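Local coordinates for protein 70 kDa peptidylprolyl isomerase, putative (PDB 2FBN) that is a putative FK506-binding peptidylprolyl isomerase whose C-terminal tetratricopeptide repeat domain interacts with the C-terminal pentapeptide of Hsp90, at residues A[120-125]-A[149-154]; A[110-115]-A[126-131]; A[35-40]-A[65-70]. One frame throughout, in Å; residues are numbered along the deposited sequence.

Interaction 1. Residues A[120-125]-A[149-154]; sequences NNVKAL and ASLNPN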
loop_
_atom_site.group_PDB
_atom_site.type_symbol
_atom_site.label_atom_id
_atom_site.label_comp_id
_atom_site.label_asym_id
_atom_site.label_seq_id
_atom_site.Cartn_x
_atom_site.Cartn_y
_atom_site.Cartn_z
ATOM N N ASN A 120 -0.680 17.813 7.980
ATOM C CA ASN A 120 -0.786 19.109 7.315
ATOM C C ASN A 120 0.428 19.486 6.454
ATOM O O ASN A 120 0.624 20.665 6.146
ATOM C CB ASN A 120 -1.114 20.227 8.327
ATOM C CG ASN A 120 -2.439 20.007 9.041
ATOM O OD1 ASN A 120 -3.255 19.169 8.637
ATOM N ND2 ASN A 120 -2.656 20.757 10.121
ATOM N N ASN A 121 1.243 18.494 6.072
ATOM C CA ASN A 121 2.248 18.690 5.028
ATOM C C ASN A 121 1.503 19.290 3.838
ATOM O O ASN A 121 0.611 18.646 3.284
ATOM C CB ASN A 121 2.904 17.346 4.652
ATOM C CG ASN A 121 3.983 17.490 3.590
ATOM O OD1 ASN A 121 3.692 17.790 2.427
ATOM N ND2 ASN A 121 5.236 17.273 3.981
ATOM N N VAL A 122 1.833 20.527 3.461
ATOM C CA VAL A 122 1.048 21.230 2.434
ATOM C C VAL A 122 1.117 20.577 1.059
ATOM O O VAL A 122 0.128 20.533 0.305
ATOM C CB VAL A 122 1.449 22.734 2.317
ATOM C CG1 VAL A 122 0.703 23.421 1.146
ATOM C CG2 VAL A 122 1.148 23.437 3.622
ATOM N N LYS A 123 2.300 20.098 0.706
ATOM C CA LYS A 123 2.480 19.470 -0.591
ATOM C C LYS A 123 1.623 18.210 -0.643
ATOM O O LYS A 123 0.985 17.930 -1.658
ATOM C CB LYS A 123 3.960 19.149 -0.827
ATOM C CG LYS A 123 4.821 20.402 -1.102
ATOM C CD LYS A 123 6.311 20.042 -1.283
ATOM C CE LYS A 123 7.138 20.246 -0.010
ATOM N NZ LYS A 123 8.595 19.899 -0.195
ATOM N N ALA A 124 1.601 17.460 0.456
ATOM C CA ALA A 124 0.795 16.220 0.500
ATOM C C ALA A 124 -0.709 16.525 0.463
ATOM O O ALA A 124 -1.485 15.824 -0.192
ATOM C CB ALA A 124 1.129 15.395 1.718
ATOM N N LEU A 125 -1.135 17.554 1.202
ATOM C CA LEU A 125 -2.551 17.934 1.183
ATOM C C LEU A 125 -2.953 18.290 -0.251
ATOM O O LEU A 125 -4.019 17.882 -0.742
ATOM C CB LEU A 125 -2.796 19.130 2.113
ATOM C CG LEU A 125 -3.072 18.842 3.591
ATOM C CD1 LEU A 125 -2.978 20.131 4.383
ATOM C CD2 LEU A 125 -4.449 18.164 3.789
ATOM N N ALA A 149 -4.902 25.723 0.604
ATOM C CA ALA A 149 -4.941 27.141 0.198
ATOM C C ALA A 149 -4.894 28.050 1.427
ATOM O O ALA A 149 -4.271 29.111 1.414
ATOM C CB ALA A 149 -6.169 27.428 -0.645
ATOM N N SER A 150 -5.556 27.612 2.493
ATOM C CA SER A 150 -5.521 28.353 3.755
ATOM C C SER A 150 -4.115 28.448 4.339
ATOM O O SER A 150 -3.754 29.484 4.903
ATOM C CB SER A 150 -6.489 27.734 4.758
ATOM O OG SER A 150 -7.822 27.916 4.307
ATOM N N LEU A 151 -3.335 27.374 4.213
ATOM C CA LEU A 151 -1.958 27.337 4.685
ATOM C C LEU A 151 -0.991 28.093 3.767
ATOM O O LEU A 151 -0.020 28.697 4.247
ATOM C CB LEU A 151 -1.492 25.898 4.880
ATOM C CG LEU A 151 -2.236 25.055 5.920
ATOM C CD1 LEU A 151 -1.815 23.592 5.817
ATOM C CD2 LEU A 151 -2.008 25.589 7.345
ATOM N N ASN A 152 -1.257 28.050 2.460
ATOM C CA ASN A 152 -0.402 28.720 1.461
ATOM C C ASN A 152 -1.251 29.559 0.519
ATOM O O ASN A 152 -1.427 29.190 -0.653
ATOM C CB ASN A 152 0.367 27.692 0.629
ATOM C CG ASN A 152 1.595 27.164 1.320
ATOM O OD1 ASN A 152 1.594 26.917 2.522
ATOM N ND2 ASN A 152 2.653 26.952 0.545
ATOM N N PRO A 153 -1.796 30.686 1.015
ATOM C CA PRO A 153 -2.832 31.412 0.265
ATOM C C PRO A 153 -2.387 32.076 -1.048
ATOM O O PRO A 153 -3.236 32.389 -1.867
ATOM C CB PRO A 153 -3.336 32.468 1.256
ATOM C CG PRO A 153 -2.311 32.558 2.316
ATOM C CD PRO A 153 -1.465 31.330 2.303
ATOM N N ASN A 154 -1.089 32.275 -1.256
ATOM C CA ASN A 154 -0.650 32.827 -2.550
ATOM C C ASN A 154 -0.122 31.778 -3.522
ATOM O O ASN A 154 0.423 32.126 -4.573
ATOM C CB ASN A 154 0.382 33.943 -2.373
ATOM C CG ASN A 154 -0.254 35.310 -2.127
ATOM O OD1 ASN A 154 0.330 36.138 -1.423
ATOM N ND2 ASN A 154 -1.440 35.559 -2.708
#
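Leu151 and Val122 meet where the last turn of helix 138-151 comes alongside the first turn of helix 122-135, and the leucine can be followed outward from its backbone. Its CB already lies against Val122 CG2, at 3.8 Å. With CG turned beside the backbone N and anti to the carbonyl carbon (chi1 -62°), the branch carries CD1 across the gap. That methyl is the busy one: it rests 3.7 Å from Val122 CG2, 3.8 Å from the Asn120 carbonyl O, and 3.9 Å from Leu125 CD1, the Leu125 and Leu151 side chains crossing at about a right angle. Leucine suits the place because its branched end lets one methyl settle among these three partners while CB still packs on the valine. Val122 divides its branches, giving CG2 to Leu151 while CG1 turns to the side chain of Asn152; Ile158 of helix 156-173 touches both Val122 and Asn152.

Just before the valine, Asn121 is the N-cap of helix 122-135: its OD1 accepts from Ala124 N at 2.9 Å, the donor tilted 19° from the carbonyl plane, while Asn121 ND2 bonds Asp118. Asn120 OD1 is hydrogen-bonded to Lys147 NZ, a polar tie to helix 138-151. A capped helix start, held against the end of the next helix and its Leu-Asn-Pro sequence, is characteristic of the helical hairpin of a tetratricopeptide repeat.

Interaction 2. Residues A[110-115]-A[126-131]; sequences HASKVL and YKLGVA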
loop_
_atom_site.group_PDB
_atom_site.type_symbol
_atom_site.label_atom_id
_atom_site.label_comp_id
_atom_site.label_asym_id
_atom_site.label_seq_id
_atom_site.Cartn_x
_atom_site.Cartn_y
_atom_site.Cartn_z
ATOM N N HIS A 110 -0.426 7.251 -1.324
ATOM C CA HIS A 110 0.874 7.798 -0.958
ATOM C C HIS A 110 0.831 9.194 -0.327
ATOM O O HIS A 110 1.541 9.462 0.658
ATOM C CB HIS A 110 1.851 7.658 -2.130
ATOM C CG HIS A 110 2.164 6.224 -2.423
ATOM N ND1 HIS A 110 3.075 5.497 -1.680
ATOM C CD2 HIS A 110 1.634 5.360 -3.315
ATOM C CE1 HIS A 110 3.098 4.247 -2.118
ATOM N NE2 HIS A 110 2.229 4.137 -3.107
ATOM N N ALA A 111 -0.022 10.081 -0.853
ATOM C CA ALA A 111 -0.177 11.392 -0.212
ATOM C C ALA A 111 -0.705 11.195 1.216
ATOM O O ALA A 111 -0.258 11.871 2.143
ATOM C CB ALA A 111 -1.113 12.274 -1.004
ATOM N N SER A 112 -1.623 10.239 1.398
ATOM C CA SER A 112 -2.210 9.982 2.729
ATOM C C SER A 112 -1.146 9.464 3.706
ATOM O O SER A 112 -1.151 9.807 4.905
ATOM C CB SER A 112 -3.400 9.017 2.631
ATOM O OG SER A 112 -4.465 9.608 1.889
ATOM N N LYS A 113 -0.215 8.665 3.186
ATOM C CA LYS A 113 0.895 8.165 3.992
ATOM C C LYS A 113 1.810 9.273 4.501
ATOM O O LYS A 113 2.322 9.186 5.625
ATOM C CB LYS A 113 1.691 7.104 3.234
ATOM C CG LYS A 113 0.989 5.769 3.180
ATOM C CD LYS A 113 1.729 4.805 2.294
ATOM C CE LYS A 113 1.037 3.453 2.352
ATOM N NZ LYS A 113 1.722 2.494 1.488
ATOM N N VAL A 114 2.031 10.295 3.677
ATOM C CA VAL A 114 2.813 11.451 4.116
ATOM C C VAL A 114 2.108 12.114 5.298
ATOM O O VAL A 114 2.755 12.451 6.289
ATOM C CB VAL A 114 3.027 12.494 3.006
ATOM C CG1 VAL A 114 3.808 13.692 3.547
ATOM C CG2 VAL A 114 3.771 11.877 1.833
ATOM N N LEU A 115 0.795 12.298 5.165
ATOM C CA LEU A 115 -0.006 12.997 6.163
ATOM C C LEU A 115 -0.076 12.276 7.500
ATOM O O LEU A 115 -0.157 12.925 8.551
ATOM C CB LEU A 115 -1.397 13.304 5.608
ATOM C CG LEU A 115 -1.376 14.381 4.518
ATOM C CD1 LEU A 115 -2.744 14.487 3.849
ATOM C CD2 LEU A 115 -0.873 15.750 5.045
ATOM N N TYR A 126 -2.072 19.026 -0.931
ATOM C CA TYR A 126 -2.330 19.429 -2.317
ATOM C C TYR A 126 -2.431 18.203 -3.238
ATOM O O TYR A 126 -3.398 18.038 -4.001
ATOM C CB TYR A 126 -1.237 20.388 -2.809
ATOM C CG TYR A 126 -1.338 20.642 -4.291
ATOM C CD1 TYR A 126 -2.417 21.355 -4.824
ATOM C CD2 TYR A 126 -0.380 20.157 -5.167
ATOM C CE1 TYR A 126 -2.525 21.576 -6.198
ATOM C CE2 TYR A 126 -0.495 20.369 -6.535
ATOM C CZ TYR A 126 -1.571 21.084 -7.033
ATOM O OH TYR A 126 -1.660 21.287 -8.397
ATOM N N LYS A 127 -1.443 17.318 -3.153
ATOM C CA LYS A 127 -1.432 16.139 -4.024
ATOM C C LYS A 127 -2.612 15.205 -3.718
ATOM O O LYS A 127 -3.219 14.637 -4.627
ATOM C CB LYS A 127 -0.098 15.408 -3.896
ATOM C CG LYS A 127 1.070 16.274 -4.376
ATOM C CD LYS A 127 2.423 15.665 -3.992
ATOM C CE LYS A 127 3.583 16.643 -4.277
ATOM N NZ LYS A 127 3.570 17.163 -5.680
ATOM N N LEU A 128 -2.942 15.064 -2.437
ATOM C CA LEU A 128 -4.145 14.329 -2.032
ATOM C C LEU A 128 -5.414 14.983 -2.599
ATOM O O LEU A 128 -6.315 14.308 -3.109
ATOM C CB LEU A 128 -4.229 14.239 -0.506
ATOM C CG LEU A 128 -5.495 13.576 0.051
ATOM C CD1 LEU A 128 -5.672 12.152 -0.469
ATOM C CD2 LEU A 128 -5.373 13.585 1.563
ATOM N N GLY A 129 -5.488 16.311 -2.517
ATOM C CA GLY A 129 -6.624 17.016 -3.092
ATOM C C GLY A 129 -6.768 16.792 -4.582
ATOM O O GLY A 129 -7.857 16.495 -5.080
ATOM N N VAL A 130 -5.664 16.919 -5.320
ATOM C CA VAL A 130 -5.702 16.690 -6.771
ATOM C C VAL A 130 -6.193 15.273 -7.101
ATOM O O VAL A 130 -7.079 15.089 -7.912
ATOM C CB VAL A 130 -4.319 16.928 -7.392
ATOM C CG1 VAL A 130 -4.276 16.445 -8.847
ATOM C CG2 VAL A 130 -3.958 18.416 -7.287
ATOM N N ALA A 131 -5.650 14.280 -6.406
ATOM C CA ALA A 131 -5.967 12.888 -6.711
ATOM C C ALA A 131 -7.430 12.569 -6.350
ATOM O O ALA A 131 -8.146 11.921 -7.127
ATOM C CB ALA A 131 -5.024 11.991 -5.967
#
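Ala111 CB packs on the base of Leu128, 3.7 Å from its CB and 3.6 Å from its backbone N, the methyl being small enough to let the two CA atoms come within 5.3 Å. Leu128 then forks. Its CG is anti to the backbone N (chi1 176°), which points the fork at helix 104-117, where the methyls part: CD1 lies 3.7 Å from Ser112 OG, and CD2 reaches Leu115 CD1 at 3.6 Å, the two leucines meeting at a slant. A hydroxyl is tolerable among these methyls because Ser112 OG is hydrogen-bonded to Ile108 O, one turn back in its own helix.

The segment axes approach to 8.8 Å with their N-to-C directions 149° apart. Such near-antiparallel packing is that of successive helices in a tetratricopeptide repeat array, here between the repeat ranges 88-121 and 122-155.

Farther out, Ile108 also leans on Leu128. Lys127 begins close by, with CB 4.4 Å from Ala111 CB, but its chain leads off to Thr96 OG1, tying helix 122-135 to helix 77-100. Helix 104-117 is fastened to that same helix by His110, whose ND1 bonds Asn91 OD1 while its ring meets that of Tyr98.

Interaction 3. Residues A[35-40]-A[65-70]; sequences VQSAFD and LDFFIH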
loop_
_atom_site.group_PDB
_atom_site.type_symbol
_atom_site.label_atom_id
_atom_site.label_comp_id
_atom_site.label_asym_id
_atom_site.label_seq_id
_atom_site.Cartn_x
_atom_site.Cartn_y
_atom_site.Cartn_z
ATOM N N VAL A 35 18.952 2.475 5.987
ATOM C CA VAL A 35 18.794 3.923 5.797
ATOM C C VAL A 35 19.621 4.437 4.623
ATOM O O VAL A 35 19.095 5.167 3.766
ATOM C CB VAL A 35 19.140 4.712 7.079
ATOM C CG1 VAL A 35 19.075 6.236 6.825
ATOM C CG2 VAL A 35 18.164 4.347 8.189
ATOM N N GLN A 36 20.900 4.052 4.578
ATOM C CA GLN A 36 21.796 4.516 3.515
ATOM C C GLN A 36 21.318 4.091 2.130
ATOM O O GLN A 36 21.277 4.910 1.207
ATOM C CB GLN A 36 23.250 4.070 3.759
ATOM C CG GLN A 36 24.255 4.711 2.801
ATOM C CD GLN A 36 24.183 6.233 2.792
ATOM O OE1 GLN A 36 24.418 6.888 3.810
ATOM N NE2 GLN A 36 23.853 6.805 1.633
ATOM N N SER A 37 20.955 2.815 1.997
ATOM C CA SER A 37 20.488 2.272 0.726
ATOM C C SER A 37 19.167 2.926 0.312
ATOM O O SER A 37 18.983 3.265 -0.854
ATOM C CB SER A 37 20.348 0.749 0.782
ATOM O OG SER A 37 21.589 0.118 1.097
ATOM N N ALA A 38 18.255 3.092 1.268
ATOM C CA ALA A 38 16.974 3.766 0.982
ATOM C C ALA A 38 17.213 5.195 0.460
ATOM O O ALA A 38 16.607 5.616 -0.527
ATOM C CB ALA A 38 16.071 3.786 2.219
ATOM N N PHE A 39 18.123 5.922 1.102
ATOM C CA PHE A 39 18.443 7.282 0.649
ATOM C C PHE A 39 18.991 7.241 -0.791
ATOM O O PHE A 39 18.542 7.990 -1.656
ATOM C CB PHE A 39 19.439 7.953 1.595
ATOM C CG PHE A 39 19.838 9.337 1.159
ATOM C CD1 PHE A 39 19.058 10.434 1.493
ATOM C CD2 PHE A 39 20.989 9.534 0.408
ATOM C CE1 PHE A 39 19.423 11.725 1.088
ATOM C CE2 PHE A 39 21.361 10.822 -0.013
ATOM C CZ PHE A 39 20.575 11.906 0.321
ATOM N N ASP A 40 19.935 6.337 -1.041
ATOM C CA ASP A 40 20.593 6.237 -2.343
ATOM C C ASP A 40 19.607 5.872 -3.446
ATOM O O ASP A 40 19.631 6.446 -4.551
ATOM C CB ASP A 40 21.707 5.197 -2.294
ATOM C CG ASP A 40 22.926 5.669 -1.512
ATOM O OD1 ASP A 40 23.062 6.892 -1.251
ATOM O OD2 ASP A 40 23.739 4.786 -1.160
ATOM N N LEU A 65 11.371 2.532 -0.072
ATOM C CA LEU A 65 10.424 2.280 1.022
ATOM C C LEU A 65 10.482 0.840 1.547
ATOM O O LEU A 65 10.260 0.599 2.741
ATOM C CB LEU A 65 8.998 2.635 0.600
ATOM C CG LEU A 65 8.760 4.143 0.447
ATOM C CD1 LEU A 65 7.356 4.391 -0.101
ATOM C CD2 LEU A 65 8.997 4.873 1.785
ATOM N N ASP A 66 10.754 -0.109 0.649
ATOM C CA ASP A 66 10.868 -1.531 1.027
ATOM C C ASP A 66 11.949 -1.789 2.094
ATOM O O ASP A 66 11.827 -2.726 2.891
ATOM C CB ASP A 66 11.135 -2.378 -0.213
ATOM C CG ASP A 66 9.920 -2.479 -1.140
ATOM O OD1 ASP A 66 8.795 -2.168 -0.715
ATOM O OD2 ASP A 66 10.109 -2.893 -2.300
ATOM N N PHE A 67 12.976 -0.938 2.128
ATOM C CA PHE A 67 14.005 -1.037 3.175
ATOM C C PHE A 67 13.462 -0.811 4.573
ATOM O O PHE A 67 14.084 -1.220 5.536
ATOM C CB PHE A 67 15.171 -0.107 2.901
ATOM C CG PHE A 67 16.138 -0.679 1.930
ATOM C CD1 PHE A 67 17.045 -1.658 2.337
ATOM C CD2 PHE A 67 16.126 -0.273 0.600
ATOM C CE1 PHE A 67 17.952 -2.216 1.417
ATOM C CE2 PHE A 67 17.018 -0.823 -0.318
ATOM C CZ PHE A 67 17.937 -1.800 0.099
ATOM N N PHE A 68 12.285 -0.186 4.667
ATOM C CA PHE A 68 11.686 0.130 5.960
ATOM C C PHE A 68 10.544 -0.798 6.379
ATOM O O PHE A 68 9.918 -0.567 7.402
ATOM C CB PHE A 68 11.240 1.598 5.984
ATOM C CG PHE A 68 12.376 2.548 5.761
ATOM C CD1 PHE A 68 13.544 2.423 6.521
ATOM C CD2 PHE A 68 12.283 3.561 4.812
ATOM C CE1 PHE A 68 14.629 3.297 6.311
ATOM C CE2 PHE A 68 13.357 4.443 4.611
ATOM C CZ PHE A 68 14.522 4.298 5.359
ATOM N N ILE A 69 10.288 -1.854 5.603
ATOM C CA ILE A 69 9.321 -2.873 6.022
ATOM C C ILE A 69 9.777 -3.464 7.366
ATOM O O ILE A 69 10.968 -3.766 7.577
ATOM C CB ILE A 69 9.164 -3.983 4.937
ATOM C CG1 ILE A 69 8.645 -3.360 3.641
ATOM C CG2 ILE A 69 8.218 -5.112 5.408
ATOM C CD1 ILE A 69 8.664 -4.303 2.454
ATOM N N HIS A 70 8.822 -3.630 8.279
ATOM C CA HIS A 70 9.098 -4.167 9.622
ATOM C C HIS A 70 10.178 -3.401 10.394
ATOM O O HIS A 70 11.105 -4.017 10.932
ATOM C CB HIS A 70 9.487 -5.662 9.586
ATOM C CG HIS A 70 8.553 -6.528 8.800
ATOM N ND1 HIS A 70 7.183 -6.367 8.805
ATOM C CD2 HIS A 70 8.803 -7.596 8.003
ATOM C CE1 HIS A 70 6.631 -7.286 8.028
ATOM N NE2 HIS A 70 7.593 -8.049 7.536
#
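The antiparallel pair formed by helices 31-50 and 54-66, the first helical hairpin of the domain, is closed at one end by Phe67 and Phe68, which grip Ser37, Ala38 and Val35. Both aromatics occupy the central positions of a type I beta turn from Asp66 to Ile69, in which Ile69 N donates to Asp66 O at 3.2 Å, and from there the two rings reach helix 31-50.

Phe67 receives Ser37 over one face. The serine CB makes a CH-pi contact 3.9 Å from the ring centroid, 23° off the normal and displaced toward the rim, so that CZ is its nearest ring atom at 3.6 Å. Serine suits the spot: its CB offers C-H bonds to the ring, while OG, beside the backbone N, is occupied by Glu33 O one turn earlier. Tyr29 adds an edge-to-face contact with the Phe67 ring.

Phe68 takes another course. Its CB does not aim at the helix, but with CG beside the backbone N (chi1 -60°) the ring swings in, and CZ comes to 3.5 Å from Ala38 CB. Val35 CG2 stands at the ring edge, near its plane, 4.1 Å from CE1. Ala38 is thus shared: its CB also lies 4.1 Å from Phe67 CB, and a methyl is small enough to sit in the corner formed by Phe67 CB and the end of the Phe68 ring. Beyond the turn, His70 bonds Asn132 of the second subunit and meets the ring of its Phe137 edge to face.

No hydrogen bond joins the two segments themselves; dispersion and one CH-pi contact hold them, so the fit depends on shape, with the small Ser37 and Ala38, and the branched Val35, receiving two large rings from the turn.

Overall arrangement
Interactions 1 and 2 are neighbours on helix 122-135, their centres 11 Å apart, and their segments alternate along the chain. They touch directly: Leu115 CD2 lies 3.6 Å from Asn120 N, and Ala111 CB is 3.7 Å from Ala124 O. Helix 122-135 is thus shared, packing on helix 104-117 in interaction 2 and on helix 138-151 in interaction 1. Interaction 3 belongs to the N-terminal hairpin. Its centre is about 21 Å from that of interaction 2 and about 28 Å from that of interaction 1, which lies across the chain's centre. Helix 77-100 bridges the gap, with Asn91 contacting both Leu65 and His110. Interaction 1 thus lies within one annotated repeat and interaction 2 between two.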